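Local coordinates for OmpA family protein (Klebsiella pneumoniae subsp. pneumoniae, PDB 7RJJ) that probably binds cell-wall peptidoglycan through this OmpA-like domain, which has a pocket for D-alanine, at residues V46-T51 with A87-G92. Residues are numbered along the deposited sequence; the frame is centred on the assembly and turned at random.
Sequences VVAGHT and AVQGYG. With DAL (D-alanine), chain C.
The rings of His50 and Tyr91 run alongside each other. Their planes are almost parallel, at 2°, but offset so far that one ring hardly covers the other. The ring centroids are 5.0 Å apart. His50 CE1 comes to 3.4 Å from Tyr91 CD2. In both residues CG stands anti to the carbonyl carbon (chi1 -60° in His50, -80° in Tyr91), and both rings project on the same side of the paired backbones. Ala48 CB meets the Tyr91 ring at its edge, in the ring plane, 3.8 Å from CE2. Gln89 is extended, with CG anti to the backbone N. It crosses Val46 obliquely, and its OE1 rests against Val46 CG1 and Ala48 CB. Val46, Ala48 and Gln89 share one face of the sheet; Val47 and Val88 lie on the other, with Val47 CB 4.2 Å from Val88 CG1. The two strands run parallel and are joined by helix 57-77 in a beta-alpha-beta unit of the OmpA-like domain. Strand 86-90 is an edge strand of the sheet within this chain, and strand 43-49 is flanked on its other side by strand 112-117. Val47 N and Gly49 N donate to Ala87 O and Gln89 O, while Gln89 N and Tyr91 N donate to Val47 O and Gly49 O. Further along, Thr51 N donates to Gly92 O at 2.9 Å from above the carbonyl plane. A water also donates to Gly92 O, and it bonds to His50 ND1 in the plane of the imidazole, so the water links the ring to the Gly92 carbonyl. Gly92 has a positive phi, which favours glycine. Thr51 belongs to the D-alanine pocket, where its CB lies 3.2 Å from the ligand OXT. Arg67 of helix 57-77 hydrogen-bonds both His50 O and the D-alanine, through NH1 and NH2 respectively.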
loop_
_atom_site.group_PDB
_atom_site.type_symbol
_atom_site.label_atom_id
_atom_site.label_comp_id
_atom_site.label_asym_id
_atom_site.label_seq_id
_atom_site.Cartn_x
_atom_site.Cartn_y
_atom_site.Cartn_z
ATOM N N VAL A 46 7.514 -1.824 4.637
ATOM C CA VAL A 46 7.326 -0.419 4.201
ATOM C C VAL A 46 6.059 -0.399 3.348
ATOM O O VAL A 46 6.038 -1.059 2.298
ATOM C CB VAL A 46 8.558 0.140 3.466
ATOM C CG1 VAL A 46 8.279 1.514 2.860
ATOM C CG2 VAL A 46 9.780 0.173 4.366
ATOM N N VAL A 47 5.044 0.319 3.808
ATOM C CA VAL A 47 3.727 0.373 3.116
ATOM C C VAL A 47 3.601 1.756 2.468
ATOM O O VAL A 47 3.523 2.746 3.210
ATOM C CB VAL A 47 2.574 0.087 4.096
ATOM C CG1 VAL A 47 1.256 -0.062 3.349
ATOM C CG2 VAL A 47 2.835 -1.151 4.934
ATOM N N ALA A 48 3.632 1.808 1.137
ATOM C CA ALA A 48 3.620 3.087 0.392
ATOM C C ALA A 48 2.304 3.258 -0.363
ATOM O O ALA A 48 1.929 2.345 -1.154
ATOM C CB ALA A 48 4.797 3.143 -0.547
ATOM N N GLY A 49 1.618 4.367 -0.089
ATOM C CA GLY A 49 0.351 4.681 -0.777
ATOM C C GLY A 49 0.580 5.572 -1.983
ATOM O O GLY A 49 1.569 6.361 -2.006
ATOM N N HIS A 50 -0.342 5.491 -2.945
ATOM C CA HIS A 50 -0.255 6.268 -4.199
ATOM C C HIS A 50 -1.652 6.746 -4.593
ATOM O O HIS A 50 -2.655 6.203 -4.066
ATOM C CB HIS A 50 0.325 5.402 -5.316
ATOM C CG HIS A 50 1.699 4.885 -5.055
ATOM N ND1 HIS A 50 2.815 5.504 -5.569
ATOM C CD2 HIS A 50 2.133 3.793 -4.393
ATOM C CE1 HIS A 50 3.894 4.837 -5.213
ATOM N NE2 HIS A 50 3.509 3.777 -4.478
ATOM N N THR A 51 -1.697 7.704 -5.505
ATOM C CA THR A 51 -2.989 8.244 -6.005
ATOM C C THR A 51 -2.897 8.441 -7.513
ATOM O O THR A 51 -1.778 8.349 -8.050
ATOM C CB THR A 51 -3.309 9.611 -5.387
ATOM O OG1 THR A 51 -2.426 10.584 -5.947
ATOM C CG2 THR A 51 -3.172 9.624 -3.882
ATOM N N ALA A 87 6.070 0.656 8.553
ATOM C CA ALA A 87 6.498 2.050 8.313
ATOM C C ALA A 87 5.643 2.536 7.143
ATOM O O ALA A 87 5.658 1.848 6.082
ATOM C CB ALA A 87 7.978 2.148 8.051
ATOM N N VAL A 88 4.834 3.583 7.351
ATOM C CA VAL A 88 3.925 4.009 6.246
ATOM C C VAL A 88 4.487 5.244 5.553
ATOM O O VAL A 88 4.991 6.156 6.219
ATOM C CB VAL A 88 2.450 4.173 6.675
ATOM C CG1 VAL A 88 1.874 2.859 7.203
ATOM C CG2 VAL A 88 2.220 5.284 7.651
ATOM N N GLN A 89 4.326 5.253 4.231
ATOM C CA GLN A 89 4.894 6.260 3.310
ATOM C C GLN A 89 3.827 6.694 2.313
ATOM O O GLN A 89 2.943 5.883 2.025
ATOM C CB GLN A 89 6.044 5.589 2.555
ATOM C CG GLN A 89 6.754 6.465 1.541
ATOM C CD GLN A 89 7.846 5.700 0.828
ATOM O OE1 GLN A 89 7.876 4.473 0.821
ATOM N NE2 GLN A 89 8.737 6.423 0.175
ATOM N N GLY A 90 3.886 7.944 1.867
ATOM C CA GLY A 90 2.947 8.410 0.834
ATOM C C GLY A 90 3.717 9.027 -0.311
ATOM O O GLY A 90 4.641 9.784 -0.035
ATOM N N TYR A 91 3.405 8.628 -1.538
ATOM C CA TYR A 91 4.021 9.222 -2.750
ATOM C C TYR A 91 3.038 10.163 -3.443
ATOM O O TYR A 91 3.409 10.766 -4.466
ATOM C CB TYR A 91 4.428 8.148 -3.754
ATOM C CG TYR A 91 5.722 7.457 -3.436
ATOM C CD1 TYR A 91 6.928 7.986 -3.860
ATOM C CD2 TYR A 91 5.746 6.281 -2.714
ATOM C CE1 TYR A 91 8.126 7.355 -3.574
ATOM C CE2 TYR A 91 6.936 5.642 -2.422
ATOM C CZ TYR A 91 8.127 6.171 -2.870
ATOM O OH TYR A 91 9.304 5.536 -2.585
ATOM N N GLY A 92 1.801 10.252 -2.950
ATOM C CA GLY A 92 0.827 11.121 -3.642
ATOM C C GLY A 92 0.643 10.662 -5.078
ATOM O O GLY A 92 0.575 9.432 -5.298
HETATM N N DAL C . -6.494 11.540 -7.065
HETATM C CA DAL C . -7.773 10.829 -6.764
HETATM C CB DAL C . -8.631 11.676 -5.859
HETATM C C DAL C . -7.475 9.457 -6.145
HETATM O O DAL C . -8.352 8.830 -5.552
HETATM O OXT DAL C . -6.364 8.926 -6.238
HETATM O O HOH W 1 2.330 8.056 -6.900
#